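Local coordinates for multisubunit Na+/H+ antiporter, A subunit (Anoxybacillus flavithermus, PDB 6Z16), which forms the A subunit of a multisubunit membrane antiporter that probably exchanges sodium ions for protons across the cell membrane, at residues 202-207 / 239-244; 209-214 / 226-231; 157-162 / 218-223. All coordinates share one frame; numbering follows the deposited sequence.

Contact 1. Residues 202-207 / 239-244; sequences LLMLGG and VLILFG
Leu203 and Leu240 cross at about a right angle, CD2 of Leu203 lying 3.8 Å from CD2 of Leu240, while CB of Leu240 rests against the O of Leu203. The other methyl of Leu240, CD1, lies along the backbone where Gly206 joins Gly207. Beside this pair, Leu203 turns its CD1 obliquely onto the ring of Phe243, 3.6 Å from CE2. These side chains belong to helices 184-214 and 234-248 of the proton-antiporter transmembrane domain, which pack antiparallel with segment axes only 7.1 Å apart and 150° between their directions; Gly207 and Gly244 lie in the interface without side chains to hold the backbones apart. Replacing Leu240 with an alanine would probably leave Leu203 CD2 without its mate and open a gap over Gly206. On the other flank Met204, with CG anti to its N and the chain bent at chi2 and chi3 (73° and 84°), folds its thioether over the partner helix: SD is 4.0 Å from CG2 of Ile241, and CE reaches the C of Gly244 at 3.6 Å. Ile241 lays CG1 and CD1 along the backbone of Gly207, CG1 coming to 3.6 Å from its C. A bound phosphatidylethanolamine touches both Leu203 and Leu240.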
loop_
_atom_site.group_PDB
_atom_site.type_symbol
_atom_site.label_atom_id
_atom_site.label_comp_id
_atom_site.label_asym_id
_atom_site.label_seq_id
_atom_site.Cartn_x
_atom_site.Cartn_y
_atom_site.Cartn_z
ATOM N N LEU A 202 3.266 -92.489 4.651
ATOM C CA LEU A 202 3.287 -91.347 5.562
ATOM C C LEU A 202 3.420 -91.791 7.014
ATOM O O LEU A 202 4.191 -91.195 7.786
ATOM C CB LEU A 202 2.034 -90.503 5.359
ATOM C CG LEU A 202 2.022 -89.774 4.019
ATOM C CD1 LEU A 202 0.682 -89.145 3.755
ATOM C CD2 LEU A 202 3.107 -88.726 4.002
ATOM N N LEU A 203 2.713 -92.858 7.405
ATOM C CA LEU A 203 2.915 -93.343 8.770
ATOM C C LEU A 203 4.286 -93.996 8.944
ATOM O O LEU A 203 4.865 -93.938 10.036
ATOM C CB LEU A 203 1.781 -94.286 9.159
ATOM C CG LEU A 203 0.455 -93.519 9.238
ATOM C CD1 LEU A 203 -0.711 -94.426 9.515
ATOM C CD2 LEU A 203 0.515 -92.410 10.278
ATOM N N MET A 204 4.846 -94.547 7.863
ATOM C CA MET A 204 6.228 -95.018 7.864
ATOM C C MET A 204 7.211 -93.881 8.111
ATOM O O MET A 204 8.188 -94.048 8.852
ATOM C CB MET A 204 6.528 -95.691 6.526
ATOM C CG MET A 204 7.944 -96.182 6.384
ATOM S SD MET A 204 8.322 -97.633 7.357
ATOM C CE MET A 204 7.724 -98.874 6.238
ATOM N N LEU A 205 6.975 -92.725 7.477
ATOM C CA LEU A 205 7.802 -91.541 7.709
ATOM C C LEU A 205 7.734 -91.085 9.157
ATOM O O LEU A 205 8.761 -90.727 9.750
ATOM C CB LEU A 205 7.370 -90.401 6.788
ATOM C CG LEU A 205 8.077 -89.061 7.019
ATOM C CD1 LEU A 205 9.570 -89.159 6.768
ATOM C CD2 LEU A 205 7.456 -87.962 6.187
ATOM N N GLY A 206 6.529 -91.088 9.735
ATOM C CA GLY A 206 6.393 -90.738 11.143
ATOM C C GLY A 206 7.149 -91.680 12.063
ATOM O O GLY A 206 7.800 -91.242 13.021
ATOM N N GLY A 207 7.116 -92.979 11.754
ATOM C CA GLY A 207 7.886 -93.938 12.531
ATOM C C GLY A 207 9.386 -93.763 12.379
ATOM O O GLY A 207 10.134 -93.912 13.352
ATOM N N VAL A 239 5.160 -99.158 16.137
ATOM C CA VAL A 239 3.825 -99.341 15.576
ATOM C C VAL A 239 3.690 -98.630 14.231
ATOM O O VAL A 239 3.100 -99.174 13.293
ATOM C CB VAL A 239 2.760 -98.882 16.591
ATOM C CG1 VAL A 239 1.367 -98.938 15.996
ATOM C CG2 VAL A 239 2.811 -99.760 17.815
ATOM N N LEU A 240 4.293 -97.446 14.079
ATOM C CA LEU A 240 4.137 -96.712 12.823
ATOM C C LEU A 240 4.969 -97.317 11.691
ATOM O O LEU A 240 4.466 -97.460 10.564
ATOM C CB LEU A 240 4.480 -95.239 13.032
ATOM C CG LEU A 240 3.477 -94.422 13.847
ATOM C CD1 LEU A 240 4.011 -93.041 14.132
ATOM C CD2 LEU A 240 2.159 -94.337 13.118
ATOM N N ILE A 241 6.237 -97.675 11.965
ATOM C CA ILE A 241 7.068 -98.377 10.984
ATOM C C ILE A 241 6.424 -99.695 10.584
ATOM O O ILE A 241 6.349 -100.037 9.395
ATOM C CB ILE A 241 8.485 -98.603 11.545
ATOM C CG1 ILE A 241 9.276 -97.304 11.623
ATOM C CG2 ILE A 241 9.254 -99.621 10.730
ATOM C CD1 ILE A 241 10.580 -97.462 12.365
ATOM N N LEU A 242 5.896 -100.424 11.567
ATOM C CA LEU A 242 5.291 -101.718 11.314
ATOM C C LEU A 242 3.999 -101.583 10.527
ATOM O O LEU A 242 3.693 -102.425 9.676
ATOM C CB LEU A 242 5.066 -102.391 12.659
ATOM C CG LEU A 242 4.805 -103.870 12.690
ATOM C CD1 LEU A 242 5.970 -104.496 12.006
ATOM C CD2 LEU A 242 4.731 -104.320 14.126
ATOM N N PHE A 243 3.280 -100.487 10.752
ATOM C CA PHE A 243 2.056 -100.194 10.024
ATOM C C PHE A 243 2.348 -99.925 8.553
ATOM O O PHE A 243 1.667 -100.451 7.664
ATOM C CB PHE A 243 1.396 -98.980 10.671
ATOM C CG PHE A 243 -0.030 -98.781 10.286
ATOM C CD1 PHE A 243 -1.043 -99.398 11.004
ATOM C CD2 PHE A 243 -0.356 -98.003 9.196
ATOM C CE1 PHE A 243 -2.353 -99.213 10.658
ATOM C CE2 PHE A 243 -1.654 -97.830 8.837
ATOM C CZ PHE A 243 -2.660 -98.424 9.574
ATOM N N GLY A 244 3.376 -99.119 8.280
ATOM C CA GLY A 244 3.725 -98.835 6.895
ATOM C C GLY A 244 4.283 -100.037 6.157
ATOM O O GLY A 244 3.984 -100.248 4.973
#

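Contact 2. Residues 209-214 / 226-231; sequences VALAIA and TPLTEH
ND1 of His231, whose ring lies against Ala214, is hydrogen-bonded to the backbone N of Leu233, just before helix 234-248. The bond helps to fix the rotation of the imidazole, and the ring offers one face to the end of helix 184-214. Over that face sits Ala214 CA in a CH-pi contact, 3.8 Å from the centroid of the His231 ring and 14° off the ring normal. CB of Ala214 is displaced to the ND1 side, 3.8 Å from His231 ND1; at the other nitrogen of His231, NE2, the O of Ile213 is 4.1 Å away, an oblique approach that makes no hydrogen bond. With CG anti to the backbone N (chi1 -165°), the ring extends from the loop toward the helix end. Here the chain turns back in the proton-antiporter membrane domain: helix 184-214 ends at Ala214 and, after the short helix 220-223, the loop 226-231, with an inverse gamma turn centred on Glu230, leads into helix 234-248. CD2 of Leu228 packs on the last peptide of the helix, 3.6 Å from the O of Ala214, while its CD1 turns to Leu211. Leu211 starts away from the loop at CB, yet with CG anti to the backbone N (chi1 179°) the side chain reaches back, and CD1 comes to 3.7 Å from CD1 of Leu228; the two leucines cross at about a right angle. Phe234 and Ile291 also touch Leu228, and Phe292 touches Leu211. Ile213 packs on Leu233 and on Asp401 of a neighbouring subunit.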
loop_
_atom_site.group_PDB
_atom_site.type_symbol
_atom_site.label_atom_id
_atom_site.label_comp_id
_atom_site.label_asym_id
_atom_site.label_seq_id
_atom_site.Cartn_x
_atom_site.Cartn_y
_atom_site.Cartn_z
ATOM N N VAL A 209 10.918 -90.899 11.781
ATOM C CA VAL A 209 11.286 -89.699 12.524
ATOM C C VAL A 209 11.328 -89.980 14.023
ATOM O O VAL A 209 12.253 -89.543 14.726
ATOM C CB VAL A 209 10.314 -88.562 12.173
ATOM C CG1 VAL A 209 10.541 -87.388 13.048
ATOM C CG2 VAL A 209 10.508 -88.150 10.740
ATOM N N ALA A 210 10.353 -90.749 14.527
ATOM C CA ALA A 210 10.350 -91.119 15.941
ATOM C C ALA A 210 11.558 -91.977 16.301
ATOM O O ALA A 210 12.155 -91.803 17.371
ATOM C CB ALA A 210 9.053 -91.849 16.281
ATOM N N LEU A 211 11.951 -92.886 15.404
ATOM C CA LEU A 211 13.135 -93.707 15.638
ATOM C C LEU A 211 14.411 -92.874 15.592
ATOM O O LEU A 211 15.338 -93.103 16.376
ATOM C CB LEU A 211 13.191 -94.838 14.613
ATOM C CG LEU A 211 14.382 -95.793 14.673
ATOM C CD1 LEU A 211 14.436 -96.516 15.997
ATOM C CD2 LEU A 211 14.310 -96.781 13.532
ATOM N N ALA A 212 14.467 -91.889 14.695
ATOM C CA ALA A 212 15.640 -91.032 14.607
ATOM C C ALA A 212 15.744 -90.063 15.773
ATOM O O ALA A 212 16.822 -89.514 16.008
ATOM C CB ALA A 212 15.622 -90.259 13.291
ATOM N N ILE A 213 14.644 -89.805 16.481
ATOM C CA ILE A 213 14.756 -89.061 17.734
ATOM C C ILE A 213 15.129 -89.999 18.879
ATOM O O ILE A 213 15.886 -89.612 19.781
ATOM C CB ILE A 213 13.455 -88.291 18.014
ATOM C CG1 ILE A 213 13.203 -87.286 16.903
ATOM C CG2 ILE A 213 13.524 -87.514 19.309
ATOM C CD1 ILE A 213 11.851 -86.692 16.951
ATOM N N ALA A 214 14.633 -91.242 18.845
ATOM C CA ALA A 214 14.959 -92.228 19.876
ATOM C C ALA A 214 16.450 -92.547 19.886
ATOM O O ALA A 214 17.090 -92.550 20.943
ATOM C CB ALA A 214 14.137 -93.496 19.659
ATOM N N THR A 226 23.195 -98.992 19.739
ATOM C CA THR A 226 22.752 -98.125 20.818
ATOM C C THR A 226 21.455 -98.665 21.409
ATOM O O THR A 226 20.667 -99.305 20.706
ATOM C CB THR A 226 22.577 -96.675 20.316
ATOM O OG1 THR A 226 22.236 -95.809 21.403
ATOM C CG2 THR A 226 21.522 -96.566 19.223
ATOM N N PRO A 227 21.241 -98.491 22.714
ATOM C CA PRO A 227 19.999 -98.987 23.324
ATOM C C PRO A 227 18.821 -98.061 23.068
ATOM O O PRO A 227 18.934 -96.837 23.153
ATOM C CB PRO A 227 20.341 -99.048 24.818
ATOM C CG PRO A 227 21.418 -98.048 24.996
ATOM C CD PRO A 227 22.225 -98.083 23.734
ATOM N N LEU A 228 17.671 -98.664 22.753
ATOM C CA LEU A 228 16.493 -97.901 22.367
ATOM C C LEU A 228 15.227 -98.255 23.135
ATOM O O LEU A 228 14.207 -97.591 22.937
ATOM C CB LEU A 228 16.213 -98.067 20.867
ATOM C CG LEU A 228 17.290 -97.513 19.943
ATOM C CD1 LEU A 228 16.927 -97.736 18.505
ATOM C CD2 LEU A 228 17.508 -96.052 20.223
ATOM N N THR A 229 15.251 -99.272 23.996
ATOM C CA THR A 229 14.047 -99.633 24.734
ATOM C C THR A 229 13.803 -98.736 25.939
ATOM O O THR A 229 12.677 -98.690 26.442
ATOM C CB THR A 229 14.116 -101.092 25.188
ATOM O OG1 THR A 229 15.277 -101.291 26.003
ATOM C CG2 THR A 229 14.175 -102.008 23.992
ATOM N N GLU A 230 14.818 -98.017 26.403
ATOM C CA GLU A 230 14.658 -97.093 27.523
ATOM C C GLU A 230 14.294 -95.695 27.036
ATOM O O GLU A 230 14.923 -94.705 27.403
ATOM C CB GLU A 230 15.937 -97.064 28.351
ATOM C CG GLU A 230 16.301 -98.393 28.981
ATOM C CD GLU A 230 15.335 -98.815 30.063
ATOM O OE1 GLU A 230 14.791 -97.930 30.758
ATOM O OE2 GLU A 230 15.119 -100.034 30.220
ATOM N N HIS A 231 13.262 -95.602 26.199
ATOM C CA HIS A 231 12.931 -94.337 25.584
ATOM C C HIS A 231 11.443 -94.332 25.268
ATOM O O HIS A 231 10.909 -95.363 24.839
ATOM C CB HIS A 231 13.747 -94.110 24.309
ATOM C CG HIS A 231 13.723 -92.698 23.819
ATOM N ND1 HIS A 231 12.731 -92.208 22.998
ATOM C CD2 HIS A 231 14.574 -91.668 24.035
ATOM C CE1 HIS A 231 12.972 -90.937 22.730
ATOM N NE2 HIS A 231 14.085 -90.586 23.348
#

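Contact 3. Residues 157-162 / 218-223; sequences DHLIAL and YNIREL
Tyr218 lies alongside His158, the two side chains pointing the same way, its CG anti to the carbonyl carbon and beside the backbone N (chi1 -66°), which lays the ring next to the imidazole. Its CB lies 3.5 Å from CE1 of His158, and CG meets the same carbon at 3.9 Å; the ring planes are 35° apart, an oblique pairing. CD1 of Tyr218 comes to 3.6 Å from CD1 of Ile160, whose methyl also borders CE1. At the tip, OH is hydrogen-bonded to NZ of Lys397 of a neighbouring subunit. Two residues on from Tyr218, N of Ile220 donates to the backbone O of Asp157 (3.0 Å, N-H...O angle 158°), the one hydrogen bond between the segments. Leu159 packs nearby, its CD2 3.8 Å from CG1 of Ile220, and reaches tip to tip toward Leu223. Asp157 sets OD1 beside the CG of Arg221, but its carboxylate and the guanidinium do not pair; the latter meets Tyr530 in a cation-pi contact. The contact joins the N-terminus of helix 159-177, where His158 is N-cap, to the short, weakly bonded helix 220-223, between strand 97-103 beside Asp157 and His158, helix 184-214 beside Leu159, and helix 280-292 beside Ile220.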
loop_
_atom_site.group_PDB
_atom_site.type_symbol
_atom_site.label_atom_id
_atom_site.label_comp_id
_atom_site.label_asym_id
_atom_site.label_seq_id
_atom_site.Cartn_x
_atom_site.Cartn_y
_atom_site.Cartn_z
ATOM N N ASP A 157 21.039 -96.627 3.441
ATOM C CA ASP A 157 21.431 -96.669 4.837
ATOM C C ASP A 157 20.894 -95.476 5.623
ATOM O O ASP A 157 20.848 -95.525 6.855
ATOM C CB ASP A 157 22.964 -96.747 4.912
ATOM C CG ASP A 157 23.494 -96.791 6.316
ATOM O OD1 ASP A 157 23.310 -97.821 6.973
ATOM O OD2 ASP A 157 24.091 -95.791 6.760
ATOM N N HIS A 158 20.432 -94.438 4.940
ATOM C CA HIS A 158 19.824 -93.280 5.571
ATOM C C HIS A 158 18.311 -93.449 5.560
ATOM O O HIS A 158 17.751 -93.983 4.600
ATOM C CB HIS A 158 20.219 -92.014 4.819
ATOM C CG HIS A 158 19.856 -90.749 5.522
ATOM N ND1 HIS A 158 20.626 -90.212 6.529
ATOM C CD2 HIS A 158 18.800 -89.917 5.368
ATOM C CE1 HIS A 158 20.069 -89.094 6.953
ATOM N NE2 HIS A 158 18.955 -88.898 6.272
ATOM N N LEU A 159 17.648 -92.984 6.621
ATOM C CA LEU A 159 16.209 -93.203 6.750
ATOM C C LEU A 159 15.394 -92.277 5.854
ATOM O O LEU A 159 14.393 -92.706 5.268
ATOM C CB LEU A 159 15.783 -93.042 8.209
ATOM C CG LEU A 159 16.209 -94.156 9.163
ATOM C CD1 LEU A 159 15.905 -93.805 10.601
ATOM C CD2 LEU A 159 15.520 -95.443 8.784
ATOM N N ILE A 160 15.800 -91.012 5.728
ATOM C CA ILE A 160 15.061 -90.071 4.886
ATOM C C ILE A 160 15.280 -90.385 3.411
ATOM O O ILE A 160 14.352 -90.282 2.598
ATOM C CB ILE A 160 15.433 -88.617 5.257
ATOM C CG1 ILE A 160 14.730 -88.195 6.547
ATOM C CG2 ILE A 160 15.083 -87.615 4.167
ATOM C CD1 ILE A 160 15.499 -88.432 7.807
ATOM N N ALA A 161 16.486 -90.833 3.050
ATOM C CA ALA A 161 16.737 -91.282 1.683
ATOM C C ALA A 161 15.928 -92.530 1.353
ATOM O O ALA A 161 15.381 -92.648 0.247
ATOM C CB ALA A 161 18.226 -91.544 1.486
ATOM N N LEU A 162 15.828 -93.451 2.315
ATOM C CA LEU A 162 14.973 -94.626 2.170
ATOM C C LEU A 162 13.514 -94.239 1.985
ATOM O O LEU A 162 12.811 -94.830 1.158
ATOM C CB LEU A 162 15.141 -95.534 3.387
ATOM C CG LEU A 162 14.252 -96.762 3.551
ATOM C CD1 LEU A 162 14.334 -97.670 2.361
ATOM C CD2 LEU A 162 14.679 -97.500 4.796
ATOM N N TYR A 218 20.594 -90.805 12.310
ATOM C CA TYR A 218 19.656 -91.176 11.264
ATOM C C TYR A 218 20.053 -92.429 10.508
ATOM O O TYR A 218 19.207 -93.008 9.828
ATOM C CB TYR A 218 19.534 -90.064 10.222
ATOM C CG TYR A 218 18.933 -88.770 10.673
ATOM C CD1 TYR A 218 17.562 -88.596 10.707
ATOM C CD2 TYR A 218 19.743 -87.703 11.030
ATOM C CE1 TYR A 218 17.011 -87.399 11.095
ATOM C CE2 TYR A 218 19.207 -86.507 11.423
ATOM C CZ TYR A 218 17.841 -86.359 11.457
ATOM O OH TYR A 218 17.313 -85.156 11.852
ATOM N N ASN A 219 21.316 -92.829 10.563
ATOM C CA ASN A 219 21.762 -93.978 9.795
ATOM C C ASN A 219 21.451 -95.273 10.528
ATOM O O ASN A 219 21.541 -95.350 11.756
ATOM C CB ASN A 219 23.252 -93.864 9.468
ATOM C CG ASN A 219 24.095 -93.522 10.667
ATOM O OD1 ASN A 219 23.594 -93.384 11.772
ATOM N ND2 ASN A 219 25.391 -93.377 10.451
ATOM N N ILE A 220 21.070 -96.288 9.754
ATOM C CA ILE A 220 20.509 -97.507 10.318
ATOM C C ILE A 220 21.576 -98.322 11.037
ATOM O O ILE A 220 21.300 -98.946 12.067
ATOM C CB ILE A 220 19.820 -98.295 9.193
ATOM C CG1 ILE A 220 18.732 -97.438 8.561
ATOM C CG2 ILE A 220 19.188 -99.564 9.706
ATOM C CD1 ILE A 220 18.183 -97.999 7.285
ATOM N N ARG A 221 22.815 -98.288 10.554
ATOM C CA ARG A 221 23.862 -99.118 11.134
ATOM C C ARG A 221 24.455 -98.549 12.416
ATOM O O ARG A 221 25.261 -99.231 13.054
ATOM C CB ARG A 221 24.969 -99.351 10.110
ATOM C CG ARG A 221 24.481 -100.091 8.891
ATOM C CD ARG A 221 24.023 -101.482 9.239
ATOM N NE ARG A 221 25.151 -102.297 9.655
ATOM C CZ ARG A 221 25.042 -103.424 10.339
ATOM N NH1 ARG A 221 23.848 -103.872 10.693
ATOM N NH2 ARG A 221 26.129 -104.099 10.669
ATOM N N GLU A 222 24.088 -97.332 12.807
ATOM C CA GLU A 222 24.450 -96.828 14.125
ATOM C C GLU A 222 23.306 -96.895 15.121
ATOM O O GLU A 222 23.551 -96.772 16.324
ATOM C CB GLU A 222 24.960 -95.387 14.034
ATOM C CG GLU A 222 26.324 -95.266 13.392
ATOM C CD GLU A 222 27.425 -95.863 14.252
ATOM O OE1 GLU A 222 27.316 -95.790 15.492
ATOM O OE2 GLU A 222 28.396 -96.409 13.686
ATOM N N LEU A 223 22.073 -97.093 14.652
ATOM C CA LEU A 223 20.961 -97.365 15.550
ATOM C C LEU A 223 21.053 -98.748 16.175
ATOM O O LEU A 223 20.419 -98.992 17.204
ATOM C CB LEU A 223 19.639 -97.231 14.803
ATOM C CG LEU A 223 19.271 -95.830 14.323
ATOM C CD1 LEU A 223 18.036 -95.878 13.461
ATOM C CD2 LEU A 223 19.052 -94.919 15.501
#

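Overall arrangement
Contacts 1 and 2 share helix 184-214 and lie 14 Å apart between centres; Leu211 CD2 of contact 2 packs on Ile241 CD1 of contact 1 at 4.0 Å. Contact 3 meets contact 2 as well, their centres being 13 Å apart: Ala212 CB touches Tyr218 CD1 at 3.6 Å, and Leu211 CD2 touches Leu223 CD1 at 3.8 Å. Leu211 therefore bridges all three. Contacts 1 and 3 come no closer than about 5 Å between nearest atoms. One of the bound phosphatidylethanolamines borders contact 1, about 4 Å from the Leu240 side chain, whereas the side chains of His231 and Ile160 lie about 8 and 10 Å from a bound phosphatidylethanolamine.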